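Succinate dehydrogenase subunit A (Mycolicibacterium smegmatis, PDB 7D6V) carries the FAD of a membrane-bound succinate dehydrogenase and probably oxidises succinate to fumarate, passing the electrons on toward quinone. Local coordinates at residues K79-W84 with H419-L424; S173-I178 with F188-E193; R557-G562 with A574-T579. All blocks are in the same frame, centred on the assembly; numbering follows the deposited sequence.

Interaction 1: K79-W84 with H419-L424; sequences KFLNNW and HGSNRL. With FAD (flavin-adenine dinucleotide), chain D.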
loop_
_atom_site.group_PDB
_atom_site.type_symbol
_atom_site.label_atom_id
_atom_site.label_comp_id
_atom_site.label_asym_id
_atom_site.label_seq_id
_atom_site.Cartn_x
_atom_site.Cartn_y
_atom_site.Cartn_z
ATOM N N LYS A 79 12.732 -12.097 28.062
ATOM C CA LYS A 79 13.551 -12.806 29.043
ATOM C C LYS A 79 13.877 -11.937 30.251
ATOM O O LYS A 79 14.947 -12.065 30.848
ATOM C CB LYS A 79 14.832 -13.347 28.406
ATOM C CG LYS A 79 14.668 -14.723 27.782
ATOM C CD LYS A 79 13.788 -14.676 26.551
ATOM C CE LYS A 79 13.545 -16.060 25.990
ATOM N NZ LYS A 79 12.509 -16.033 24.926
ATOM N N PHE A 80 12.950 -11.050 30.607
ATOM C CA PHE A 80 13.043 -10.193 31.785
ATOM C C PHE A 80 14.232 -9.243 31.720
ATOM O O PHE A 80 14.690 -8.739 32.749
ATOM C CB PHE A 80 13.073 -11.029 33.068
ATOM C CG PHE A 80 11.814 -11.810 33.297
ATOM C CD1 PHE A 80 11.688 -13.100 32.820
ATOM C CD2 PHE A 80 10.745 -11.243 33.966
ATOM C CE1 PHE A 80 10.530 -13.814 33.019
ATOM C CE2 PHE A 80 9.583 -11.955 34.168
ATOM C CZ PHE A 80 9.476 -13.241 33.695
ATOM N N LEU A 81 14.730 -8.980 30.517
ATOM C CA LEU A 81 15.696 -7.920 30.288
ATOM C C LEU A 81 15.014 -6.596 29.974
ATOM O O LEU A 81 15.689 -5.567 29.880
ATOM C CB LEU A 81 16.632 -8.315 29.138
ATOM C CG LEU A 81 17.863 -7.460 28.840
ATOM C CD1 LEU A 81 18.870 -7.556 29.970
ATOM C CD2 LEU A 81 18.479 -7.851 27.531
ATOM N N ASN A 82 13.689 -6.608 29.844
ATOM C CA ASN A 82 12.921 -5.434 29.454
ATOM C C ASN A 82 13.071 -4.314 30.473
ATOM O O ASN A 82 13.351 -4.544 31.651
ATOM C CB ASN A 82 11.442 -5.797 29.344
ATOM C CG ASN A 82 11.192 -6.968 28.429
ATOM O OD1 ASN A 82 11.133 -8.109 28.875
ATOM N ND2 ASN A 82 10.979 -6.690 27.156
ATOM N N ASN A 83 12.872 -3.084 30.006
ATOM C CA ASN A 83 12.567 -1.983 30.910
ATOM C C ASN A 83 11.157 -2.193 31.439
ATOM O O ASN A 83 10.181 -2.051 30.698
ATOM C CB ASN A 83 12.695 -0.642 30.193
ATOM C CG ASN A 83 12.868 0.518 31.152
ATOM O OD1 ASN A 83 12.289 0.535 32.235
ATOM N ND2 ASN A 83 13.672 1.494 30.758
ATOM N N TRP A 84 11.049 -2.555 32.717
ATOM C CA TRP A 84 9.760 -2.949 33.271
ATOM C C TRP A 84 8.779 -1.785 33.310
ATOM O O TRP A 84 7.574 -1.990 33.133
ATOM C CB TRP A 84 9.956 -3.526 34.666
ATOM C CG TRP A 84 10.663 -2.596 35.585
ATOM C CD1 TRP A 84 12.007 -2.498 35.774
ATOM C CD2 TRP A 84 10.063 -1.630 36.454
ATOM N NE1 TRP A 84 12.283 -1.534 36.711
ATOM C CE2 TRP A 84 11.106 -0.985 37.141
ATOM C CE3 TRP A 84 8.745 -1.247 36.715
ATOM C CZ2 TRP A 84 10.873 0.021 38.071
ATOM C CZ3 TRP A 84 8.516 -0.249 37.637
ATOM C CH2 TRP A 84 9.573 0.374 38.304
ATOM N N HIS A 419 11.569 -3.849 24.539
ATOM C CA HIS A 419 11.828 -5.254 24.268
ATOM C C HIS A 419 13.267 -5.552 24.665
ATOM O O HIS A 419 14.204 -5.014 24.065
ATOM C CB HIS A 419 11.587 -5.564 22.793
ATOM C CG HIS A 419 10.454 -4.793 22.191
ATOM N ND1 HIS A 419 10.640 -3.612 21.507
ATOM C CD2 HIS A 419 9.122 -5.039 22.161
ATOM C CE1 HIS A 419 9.473 -3.159 21.087
ATOM N NE2 HIS A 419 8.536 -4.008 21.468
ATOM N N GLY A 420 13.444 -6.381 25.686
ATOM C CA GLY A 420 14.777 -6.617 26.200
ATOM C C GLY A 420 15.642 -7.428 25.263
ATOM O O GLY A 420 16.604 -6.914 24.685
ATOM N N SER A 421 15.296 -8.698 25.094
ATOM C CA SER A 421 16.035 -9.597 24.228
ATOM C C SER A 421 15.244 -10.050 23.018
ATOM O O SER A 421 15.828 -10.643 22.107
ATOM C CB SER A 421 16.488 -10.836 25.008
ATOM O OG SER A 421 17.446 -10.479 25.978
ATOM N N ASN A 422 13.940 -9.799 22.989
ATOM C CA ASN A 422 13.065 -10.322 21.955
ATOM C C ASN A 422 11.740 -9.587 22.037
ATOM O O ASN A 422 11.262 -9.285 23.130
ATOM C CB ASN A 422 12.854 -11.832 22.119
ATOM C CG ASN A 422 12.183 -12.458 20.919
ATOM O OD1 ASN A 422 12.615 -12.272 19.783
ATOM N ND2 ASN A 422 11.121 -13.211 21.165
ATOM N N ARG A 423 11.168 -9.293 20.881
ATOM C CA ARG A 423 9.891 -8.611 20.776
ATOM C C ARG A 423 8.758 -9.592 20.506
ATOM O O ARG A 423 8.921 -10.588 19.797
ATOM C CB ARG A 423 9.942 -7.564 19.666
ATOM C CG ARG A 423 10.137 -8.193 18.311
ATOM C CD ARG A 423 10.219 -7.187 17.206
ATOM N NE ARG A 423 8.949 -6.508 17.040
ATOM C CZ ARG A 423 7.956 -6.998 16.308
ATOM N NH1 ARG A 423 8.103 -8.153 15.676
ATOM N NH2 ARG A 423 6.823 -6.331 16.207
ATOM N N LEU A 424 7.608 -9.308 21.107
ATOM C CA LEU A 424 6.373 -9.987 20.749
ATOM C C LEU A 424 5.820 -9.386 19.467
ATOM O O LEU A 424 5.918 -8.178 19.242
ATOM C CB LEU A 424 5.336 -9.856 21.864
ATOM C CG LEU A 424 5.325 -10.850 23.023
ATOM C CD1 LEU A 424 6.612 -10.783 23.790
ATOM C CD2 LEU A 424 4.161 -10.555 23.943
HETATM P PA FAD D . 9.245 4.044 10.515
HETATM O O1A FAD D . 7.842 4.491 10.338
HETATM O O2A FAD D . 9.665 2.735 9.969
HETATM O O5B FAD D . 10.174 5.139 9.818
HETATM C C5B FAD D . 10.859 6.158 10.524
HETATM C C4B FAD D . 10.764 7.468 9.761
HETATM O O4B FAD D . 11.930 8.255 9.981
HETATM C C3B FAD D . 10.665 7.308 8.263
HETATM O O3B FAD D . 9.675 8.219 7.809
HETATM C C2B FAD D . 12.002 7.767 7.742
HETATM O O2B FAD D . 11.921 8.331 6.440
HETATM C C1B FAD D . 12.379 8.808 8.755
HETATM N N9A FAD D . 13.834 9.023 8.781
HETATM C C8A FAD D . 14.771 8.104 9.011
HETATM N N7A FAD D . 15.998 8.652 8.964
HETATM C C5A FAD D . 15.850 9.952 8.694
HETATM C C6A FAD D . 16.732 11.113 8.505
HETATM N N6A FAD D . 18.066 10.999 8.596
HETATM N N1A FAD D . 16.163 12.294 8.236
HETATM C C2A FAD D . 14.839 12.442 8.146
HETATM N N3A FAD D . 13.984 11.436 8.304
HETATM C C4A FAD D . 14.420 10.192 8.576
HETATM N N1 FAD D . 5.755 -4.973 13.791
HETATM C C2 FAD D . 4.620 -5.514 14.277
HETATM O O2 FAD D . 4.293 -5.253 15.438
HETATM N N3 FAD D . 3.831 -6.321 13.567
HETATM C C4 FAD D . 4.116 -6.655 12.315
HETATM O O4 FAD D . 3.367 -7.404 11.675
HETATM C C4X FAD D . 5.338 -6.114 11.699
HETATM N N5 FAD D . 5.683 -6.410 10.437
HETATM C C5X FAD D . 6.802 -5.895 9.904
HETATM C C6 FAD D . 7.142 -6.209 8.599
HETATM C C7 FAD D . 8.294 -5.688 8.043
HETATM C C7M FAD D . 8.675 -6.022 6.631
HETATM C C8 FAD D . 9.160 -4.797 8.841
HETATM C C8M FAD D . 10.411 -4.230 8.237
HETATM C C9 FAD D . 8.825 -4.477 10.143
HETATM C C9A FAD D . 7.676 -4.999 10.699
HETATM N N10 FAD D . 7.336 -4.679 12.016
HETATM C C10 FAD D . 6.162 -5.227 12.538
HETATM C "C1'" FAD D . 8.169 -3.789 12.816
HETATM C "C2'" FAD D . 7.513 -2.415 12.890
HETATM O "O2'" FAD D . 6.874 -2.108 11.654
HETATM C "C3'" FAD D . 8.517 -1.307 13.152
HETATM O "O3'" FAD D . 9.076 -1.498 14.445
HETATM C "C4'" FAD D . 7.838 0.052 13.112
HETATM O "O4'" FAD D . 7.280 0.271 11.824
HETATM C "C5'" FAD D . 8.797 1.189 13.407
HETATM O "O5'" FAD D . 8.112 2.403 13.137
HETATM P P FAD D . 8.772 3.837 13.356
HETATM O O1P FAD D . 7.665 4.830 13.355
HETATM O O2P FAD D . 9.687 3.791 14.527
HETATM O O3P FAD D . 9.691 4.067 12.055
#

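Interaction 2: S173-I178 with F188-E193; sequences SITELI and FGYYRE. With FAD (flavin-adenine dinucleotide), chain D.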
loop_
_atom_site.group_PDB
_atom_site.type_symbol
_atom_site.label_atom_id
_atom_site.label_comp_id
_atom_site.label_asym_id
_atom_site.label_seq_id
_atom_site.Cartn_x
_atom_site.Cartn_y
_atom_site.Cartn_z
ATOM N N SER A 173 16.394 14.990 4.450
ATOM C CA SER A 173 17.263 14.116 5.224
ATOM C C SER A 173 18.084 14.950 6.195
ATOM O O SER A 173 18.732 15.918 5.789
ATOM C CB SER A 173 18.180 13.310 4.302
ATOM O OG SER A 173 19.056 12.485 5.044
ATOM N N ILE A 174 18.056 14.572 7.468
ATOM C CA ILE A 174 18.785 15.272 8.521
ATOM C C ILE A 174 20.123 14.579 8.722
ATOM O O ILE A 174 20.179 13.356 8.894
ATOM C CB ILE A 174 17.979 15.307 9.830
ATOM C CG1 ILE A 174 16.696 16.118 9.648
ATOM C CG2 ILE A 174 18.816 15.883 10.953
ATOM C CD1 ILE A 174 16.928 17.571 9.313
ATOM N N THR A 175 21.204 15.359 8.699
ATOM C CA THR A 175 22.548 14.812 8.802
ATOM C C THR A 175 23.268 15.172 10.092
ATOM O O THR A 175 24.271 14.530 10.413
ATOM C CB THR A 175 23.408 15.274 7.617
ATOM O OG1 THR A 175 23.709 16.667 7.752
ATOM C CG2 THR A 175 22.675 15.050 6.310
ATOM N N GLU A 176 22.797 16.171 10.832
ATOM C CA GLU A 176 23.463 16.583 12.057
ATOM C C GLU A 176 22.448 17.203 13.004
ATOM O O GLU A 176 21.424 17.742 12.583
ATOM C CB GLU A 176 24.593 17.579 11.770
ATOM C CG GLU A 176 25.621 17.707 12.878
ATOM C CD GLU A 176 26.546 16.507 12.957
ATOM O OE1 GLU A 176 26.161 15.486 13.565
ATOM O OE2 GLU A 176 27.662 16.583 12.402
ATOM N N LEU A 177 22.747 17.115 14.295
ATOM C CA LEU A 177 22.008 17.820 15.332
ATOM C C LEU A 177 22.909 18.893 15.921
ATOM O O LEU A 177 24.047 18.608 16.305
ATOM C CB LEU A 177 21.533 16.864 16.427
ATOM C CG LEU A 177 20.541 15.775 16.021
ATOM C CD1 LEU A 177 20.128 14.957 17.226
ATOM C CD2 LEU A 177 19.329 16.386 15.352
ATOM N N ILE A 178 22.407 20.113 15.986
ATOM C CA ILE A 178 23.186 21.254 16.447
ATOM C C ILE A 178 22.979 21.429 17.942
ATOM O O ILE A 178 21.854 21.346 18.447
ATOM C CB ILE A 178 22.801 22.529 15.673
ATOM C CG1 ILE A 178 22.870 22.277 14.166
ATOM C CG2 ILE A 178 23.705 23.680 16.061
ATOM C CD1 ILE A 178 24.249 21.938 13.665
ATOM N N PHE A 188 20.187 20.082 11.213
ATOM C CA PHE A 188 20.729 20.497 9.929
ATOM C C PHE A 188 20.589 19.354 8.933
ATOM O O PHE A 188 20.881 18.202 9.258
ATOM C CB PHE A 188 22.198 20.911 10.070
ATOM C CG PHE A 188 22.856 21.292 8.778
ATOM C CD1 PHE A 188 22.790 22.591 8.309
ATOM C CD2 PHE A 188 23.555 20.356 8.039
ATOM C CE1 PHE A 188 23.399 22.943 7.125
ATOM C CE2 PHE A 188 24.161 20.705 6.853
ATOM C CZ PHE A 188 24.084 21.999 6.399
ATOM N N GLY A 189 20.139 19.671 7.726
ATOM C CA GLY A 189 19.971 18.646 6.723
ATOM C C GLY A 189 19.916 19.239 5.335
ATOM O O GLY A 189 20.215 20.415 5.129
ATOM N N TYR A 190 19.514 18.407 4.379
ATOM C CA TYR A 190 19.437 18.824 2.989
ATOM C C TYR A 190 18.137 18.331 2.376
ATOM O O TYR A 190 17.559 17.335 2.817
ATOM C CB TYR A 190 20.630 18.301 2.169
ATOM C CG TYR A 190 20.712 16.795 2.100
ATOM C CD1 TYR A 190 21.422 16.078 3.047
ATOM C CD2 TYR A 190 20.079 16.089 1.087
ATOM C CE1 TYR A 190 21.496 14.705 2.990
ATOM C CE2 TYR A 190 20.145 14.718 1.026
ATOM C CZ TYR A 190 20.858 14.031 1.978
ATOM O OH TYR A 190 20.932 12.660 1.923
ATOM N N TYR A 191 17.690 19.041 1.347
ATOM C CA TYR A 191 16.575 18.591 0.529
ATOM C C TYR A 191 17.081 17.601 -0.508
ATOM O O TYR A 191 18.069 17.866 -1.196
ATOM C CB TYR A 191 15.906 19.774 -0.166
ATOM C CG TYR A 191 15.126 20.685 0.748
ATOM C CD1 TYR A 191 15.581 21.961 1.037
ATOM C CD2 TYR A 191 13.924 20.277 1.301
ATOM C CE1 TYR A 191 14.872 22.799 1.862
ATOM C CE2 TYR A 191 13.206 21.110 2.127
ATOM C CZ TYR A 191 13.684 22.370 2.402
ATOM O OH TYR A 191 12.971 23.206 3.225
ATOM N N ARG A 192 16.407 16.457 -0.619
ATOM C CA ARG A 192 16.813 15.476 -1.618
ATOM C C ARG A 192 16.658 16.029 -3.026
ATOM O O ARG A 192 17.534 15.837 -3.871
ATOM C CB ARG A 192 16.007 14.189 -1.462
ATOM C CG ARG A 192 16.313 13.398 -0.213
ATOM C CD ARG A 192 15.695 12.019 -0.296
ATOM N NE ARG A 192 16.499 11.117 -1.110
ATOM C CZ ARG A 192 16.032 10.025 -1.703
ATOM N NH1 ARG A 192 14.756 9.694 -1.577
ATOM N NH2 ARG A 192 16.840 9.264 -2.424
ATOM N N GLU A 193 15.564 16.745 -3.287
ATOM C CA GLU A 193 15.255 17.177 -4.647
ATOM C C GLU A 193 16.316 18.126 -5.194
ATOM O O GLU A 193 16.755 17.989 -6.340
ATOM C CB GLU A 193 13.880 17.839 -4.680
ATOM C CG GLU A 193 13.635 18.686 -5.912
ATOM C CD GLU A 193 12.402 19.551 -5.786
ATOM O OE1 GLU A 193 11.821 19.598 -4.683
ATOM O OE2 GLU A 193 12.010 20.178 -6.791
HETATM P PA FAD D . 9.245 4.044 10.515
HETATM O O1A FAD D . 7.842 4.491 10.338
HETATM O O2A FAD D . 9.665 2.735 9.969
HETATM O O5B FAD D . 10.174 5.139 9.818
HETATM C C5B FAD D . 10.859 6.158 10.524
HETATM C C4B FAD D . 10.764 7.468 9.761
HETATM O O4B FAD D . 11.930 8.255 9.981
HETATM C C3B FAD D . 10.665 7.308 8.263
HETATM O O3B FAD D . 9.675 8.219 7.809
HETATM C C2B FAD D . 12.002 7.767 7.742
HETATM O O2B FAD D . 11.921 8.331 6.440
HETATM C C1B FAD D . 12.379 8.808 8.755
HETATM N N9A FAD D . 13.834 9.023 8.781
HETATM C C8A FAD D . 14.771 8.104 9.011
HETATM N N7A FAD D . 15.998 8.652 8.964
HETATM C C5A FAD D . 15.850 9.952 8.694
HETATM C C6A FAD D . 16.732 11.113 8.505
HETATM N N6A FAD D . 18.066 10.999 8.596
HETATM N N1A FAD D . 16.163 12.294 8.236
HETATM C C2A FAD D . 14.839 12.442 8.146
HETATM N N3A FAD D . 13.984 11.436 8.304
HETATM C C4A FAD D . 14.420 10.192 8.576
HETATM N N1 FAD D . 5.755 -4.973 13.791
HETATM C C2 FAD D . 4.620 -5.514 14.277
HETATM O O2 FAD D . 4.293 -5.253 15.438
HETATM N N3 FAD D . 3.831 -6.321 13.567
HETATM C C4 FAD D . 4.116 -6.655 12.315
HETATM O O4 FAD D . 3.367 -7.404 11.675
HETATM C C4X FAD D . 5.338 -6.114 11.699
HETATM N N5 FAD D . 5.683 -6.410 10.437
HETATM C C5X FAD D . 6.802 -5.895 9.904
HETATM C C6 FAD D . 7.142 -6.209 8.599
HETATM C C7 FAD D . 8.294 -5.688 8.043
HETATM C C7M FAD D . 8.675 -6.022 6.631
HETATM C C8 FAD D . 9.160 -4.797 8.841
HETATM C C8M FAD D . 10.411 -4.230 8.237
HETATM C C9 FAD D . 8.825 -4.477 10.143
HETATM C C9A FAD D . 7.676 -4.999 10.699
HETATM N N10 FAD D . 7.336 -4.679 12.016
HETATM C C10 FAD D . 6.162 -5.227 12.538
HETATM C "C1'" FAD D . 8.169 -3.789 12.816
HETATM C "C2'" FAD D . 7.513 -2.415 12.890
HETATM O "O2'" FAD D . 6.874 -2.108 11.654
HETATM C "C3'" FAD D . 8.517 -1.307 13.152
HETATM O "O3'" FAD D . 9.076 -1.498 14.445
HETATM C "C4'" FAD D . 7.838 0.052 13.112
HETATM O "O4'" FAD D . 7.280 0.271 11.824
HETATM C "C5'" FAD D . 8.797 1.189 13.407
HETATM O "O5'" FAD D . 8.112 2.403 13.137
HETATM P P FAD D . 8.772 3.837 13.356
HETATM O O1P FAD D . 7.665 4.830 13.355
HETATM O O2P FAD D . 9.687 3.791 14.527
HETATM O O3P FAD D . 9.691 4.067 12.055
#

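Interaction 3: R557-G562 with A574-T579; sequences RTESRG and ANWRNT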
loop_
_atom_site.group_PDB
_atom_site.type_symbol
_atom_site.label_atom_id
_atom_site.label_comp_id
_atom_site.label_asym_id
_atom_site.label_seq_id
_atom_site.Cartn_x
_atom_site.Cartn_y
_atom_site.Cartn_z
ATOM N N ARG A 557 28.902 -9.003 25.399
ATOM C CA ARG A 557 27.911 -9.813 26.111
ATOM C C ARG A 557 28.233 -11.292 25.926
ATOM O O ARG A 557 27.965 -11.874 24.875
ATOM C CB ARG A 557 26.498 -9.500 25.634
ATOM C CG ARG A 557 25.436 -10.312 26.361
ATOM C CD ARG A 557 24.037 -9.782 26.132
ATOM N NE ARG A 557 23.814 -8.516 26.819
ATOM C CZ ARG A 557 23.202 -8.399 27.992
ATOM N NH1 ARG A 557 22.750 -9.475 28.618
ATOM N NH2 ARG A 557 23.042 -7.206 28.541
ATOM N N THR A 558 28.793 -11.910 26.961
ATOM C CA THR A 558 29.203 -13.314 26.904
ATOM C C THR A 558 28.145 -14.223 27.532
ATOM O O THR A 558 28.376 -14.890 28.539
ATOM C CB THR A 558 30.557 -13.496 27.582
ATOM O OG1 THR A 558 30.480 -13.042 28.939
ATOM C CG2 THR A 558 31.624 -12.706 26.852
ATOM N N GLU A 559 26.971 -14.241 26.907
ATOM C CA GLU A 559 25.890 -15.158 27.251
ATOM C C GLU A 559 24.845 -15.050 26.151
ATOM O O GLU A 559 24.881 -14.134 25.328
ATOM C CB GLU A 559 25.312 -14.862 28.642
ATOM C CG GLU A 559 24.693 -13.484 28.834
ATOM C CD GLU A 559 23.211 -13.444 28.537
ATOM O OE1 GLU A 559 22.572 -14.510 28.572
ATOM O OE2 GLU A 559 22.679 -12.347 28.282
ATOM N N SER A 560 23.919 -16.004 26.132
ATOM C CA SER A 560 22.895 -16.077 25.098
ATOM C C SER A 560 21.541 -15.723 25.695
ATOM O O SER A 560 21.196 -16.195 26.779
ATOM C CB SER A 560 22.846 -17.469 24.469
ATOM O OG SER A 560 24.056 -17.768 23.801
ATOM N N ARG A 561 20.786 -14.881 24.997
ATOM C CA ARG A 561 19.475 -14.471 25.488
ATOM C C ARG A 561 18.684 -13.890 24.331
ATOM O O ARG A 561 19.101 -12.891 23.742
ATOM C CB ARG A 561 19.611 -13.452 26.618
ATOM C CG ARG A 561 18.324 -13.177 27.368
ATOM C CD ARG A 561 18.513 -12.095 28.412
ATOM N NE ARG A 561 19.556 -12.434 29.370
ATOM C CZ ARG A 561 19.335 -13.042 30.527
ATOM N NH1 ARG A 561 18.104 -13.381 30.873
ATOM N NH2 ARG A 561 20.343 -13.313 31.338
ATOM N N GLY A 562 17.555 -14.504 24.012
ATOM C CA GLY A 562 16.680 -13.962 22.986
ATOM C C GLY A 562 17.349 -13.939 21.628
ATOM O O GLY A 562 17.788 -14.969 21.104
ATOM N N ALA A 574 22.578 -16.268 31.638
ATOM C CA ALA A 574 23.452 -16.086 32.789
ATOM C C ALA A 574 22.787 -15.115 33.763
ATOM O O ALA A 574 21.618 -14.754 33.610
ATOM C CB ALA A 574 24.821 -15.576 32.351
ATOM N N ASN A 575 23.512 -14.700 34.808
ATOM C CA ASN A 575 22.885 -13.716 35.685
ATOM C C ASN A 575 22.586 -12.476 34.849
ATOM O O ASN A 575 21.413 -12.205 34.589
ATOM C CB ASN A 575 23.731 -13.434 36.943
ATOM C CG ASN A 575 25.034 -12.708 36.663
ATOM O OD1 ASN A 575 25.047 -11.620 36.090
ATOM N ND2 ASN A 575 26.139 -13.300 37.098
ATOM N N TRP A 576 23.606 -11.703 34.449
ATOM C CA TRP A 576 23.668 -10.949 33.193
ATOM C C TRP A 576 22.354 -10.303 32.759
ATOM O O TRP A 576 22.199 -9.946 31.588
ATOM C CB TRP A 576 24.164 -11.858 32.064
ATOM C CG TRP A 576 25.595 -11.627 31.638
ATOM C CD1 TRP A 576 26.628 -12.513 31.738
ATOM C CD2 TRP A 576 26.142 -10.444 31.040
ATOM N NE1 TRP A 576 27.780 -11.957 31.248
ATOM C CE2 TRP A 576 27.510 -10.687 30.812
ATOM C CE3 TRP A 576 25.610 -9.204 30.679
ATOM C CZ2 TRP A 576 28.351 -9.736 30.241
ATOM C CZ3 TRP A 576 26.447 -8.262 30.111
ATOM C CH2 TRP A 576 27.802 -8.533 29.899
ATOM N N ARG A 577 21.415 -10.126 33.682
ATOM C CA ARG A 577 20.082 -9.639 33.355
ATOM C C ARG A 577 19.840 -8.228 33.844
ATOM O O ARG A 577 19.099 -7.482 33.203
ATOM C CB ARG A 577 19.019 -10.575 33.947
ATOM C CG ARG A 577 17.634 -10.448 33.358
ATOM C CD ARG A 577 16.589 -10.606 34.446
ATOM N NE ARG A 577 17.000 -9.952 35.683
ATOM C CZ ARG A 577 16.869 -8.652 35.920
ATOM N NH1 ARG A 577 17.272 -8.147 37.075
ATOM N NH2 ARG A 577 16.337 -7.856 35.005
ATOM N N ASN A 578 20.447 -7.852 34.961
ATOM C CA ASN A 578 20.521 -6.458 35.382
ATOM C C ASN A 578 21.795 -5.789 34.872
ATOM O O ASN A 578 22.567 -5.202 35.626
ATOM C CB ASN A 578 20.397 -6.373 36.899
ATOM C CG ASN A 578 21.466 -7.170 37.620
ATOM O OD1 ASN A 578 22.358 -7.745 36.998
ATOM N ND2 ASN A 578 21.380 -7.203 38.944
ATOM N N THR A 579 22.019 -5.887 33.564
ATOM C CA THR A 579 23.131 -5.226 32.895
ATOM C C THR A 579 22.682 -4.831 31.498
ATOM O O THR A 579 22.160 -5.668 30.757
ATOM C CB THR A 579 24.365 -6.131 32.821
ATOM O OG1 THR A 579 24.646 -6.667 34.119
ATOM C CG2 THR A 579 25.571 -5.345 32.345
#

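Interaction 1: K79-W84 with H419-L424
The side-chain amide of Asn-82 meets the backbone of His-419 and Gly-420 with its outer end, its CG lying 3.6 Å from Gly-420 N. CG stands anti to the carbonyl carbon of Asn-82 (chi1 -54°), and although the CB itself is not directed at the other loop, this rotation brings the amide up to it. The second flat group, the guanidinium of Arg-423, serves the flavin: FAD O2 sits at its edge, in plane, 2.9 Å from Arg-423 NH2, and FAD N1 is 3.0 Å from the same NH2. Tyr-389 makes a cation-pi contact with this guanidinium, and Ser-428 OG is hydrogen-bonded to NH2.

Between the loops the backbones run close, Asn-82 CA and Gly-420 CA being 3.9 Å apart, and Gly-420 has no side chain on the side that faces Leu-81 and Asn-82. Beside it, Leu-81 points its isobutyl group across. CD2 is the branch that touches, lying 3.5 Å from Gly-420 O and also against Ser-421 OG; Phe-245 packs on both Leu-81 and Ser-421.

The contact thus joins the loop after helix 67-76, a helix that ends in a Schellman motif with Lys-79 as C-prime, to the loop leading into helix 427-448. Close, buried packing of Leu-81 and Asn-82 on Gly-420 and Ser-421 makes up much of the join. Its chemical weight lies at Arg-423, three residues beyond Gly-420: a positive group beside N1 and the C2 carbonyl would be expected to favour negative charge there on the reduced flavin, consistent with flavin-linked succinate oxidation.

Interaction 2: S173-I178 with F188-E193
Ser-173 and Tyr-190 form the tight end of this antiparallel hairpin. Their backbones make a hydrogen-bonded pair, with Ser-173 N to Tyr-190 O at 3.1 Å and the N-H pointing almost straight at its acceptor (173°). On the same side of the sheet the phenol ring folds back over the serine, because its CG lies between the backbone N and the carbonyl carbon (chi1 62°). Ser-173 CB then stands over one ring face, 4.0 Å from the Tyr-190 centroid, a CH-pi contact, while Thr-175 CG2 meets the ring edge 3.5 Å from Tyr-190 CE1.

A classic beta bulge follows. Thr-175 N and Glu-176 N both donate to Phe-188 O, at 2.9 Å and 3.2 Å respectively, so one carbonyl holds two amides and the register shifts by one. The adenine of FAD reads the strand's outer edge: Ile-174 N donates to FAD N1A at 3.1 Å, and FAD N6A donates to Ile-174 O at 3.2 Å.

Beyond the bulge the backbone pair Glu-176/Phe-188 remains hydrogen-bonded, but two side chains sit more loosely. Ile-178 CD1 comes no nearer than 4.3 Å to Phe-188 CB, and the end of Glu-176, partly exposed, leads away from the partner strand.

Helix 458-469 covers Phe-188, helix 532-556 lies against Thr-175 and Tyr-190, and strand 197-200 flanks strand 184-191, leaving strand 172-179 outermost in this chain's four-stranded sheet.

Interaction 3: R557-G562 with A574-T579
Arg-557 crosses to the 574-579 loop with both terminal nitrogens. NH1 donates to Trp-576 O at 3.1 Å, the oxygen tilted modestly from the guanidinium plane. NH2 donates to Thr-579 O at 2.8 Å; that oxygen lies in the guanidinium plane, yet the donor sits well above the carbonyl plane (44°). The bend at chi3 (-71°) turns the group so that Trp-576 CE3 also lies over one of its faces, near the rim.

NH1 has a second acceptor, Glu-559 OE2 at 2.9 Å, which uses its anti lone pair and lies in the guanidinium plane. The same OE2 takes a weak bond from Arg-561 NE at 3.3 Å, so this oxygen ties two arginines into one salt-bridge network. Glu-559 OE1 receives a weak bond from Asp-573 N. Outside the loops, Arg-557 NE pairs with Glu-244 and Arg-561 NH1 with Asp-573, so each arginine faces two carboxylates. Arg-561 NH2 adds a weak bond to Ala-574 O at 3.0 Å, and Arg-577 CG lies over a face of that guanidinium.

The apolar part of Glu-559 works as well: CG sits over the five-membered ring of Trp-576, 3.8 Å from its centroid, a CH-pi contact.

Between the two stretches, both in the C-terminal family region, the two bonds of Arg-557 to backbone carbonyls carry the polar join, and Arg-561 contributes only weakly. With two carboxylate partners for each guanidinium, both arginines would be expected to stay protonated and restricted in their rotation despite their burial.

Interactions 1 and 3 form one continuous patch, their centres 12 Å apart, although they belong to different family regions. Arg-577 NH2 of interaction 3 probably donates a hydrogen bond to Phe-80 O of interaction 1 at 2.9 Å, and Arg-561 packs beside Ser-421. The loops of interaction 3 thus pack on the loop pair that carries Arg-423 to the flavin. Interaction 2 lies on the opposite side of the chain's centre, its centre 33 Å from that of interaction 1 and 38 Å from that of interaction 3. FAD spans the gap: interaction 2 meets its adenine, interaction 1 its isoalloxazine, and interaction 2 is nested within the chain loop that interaction 1 closes.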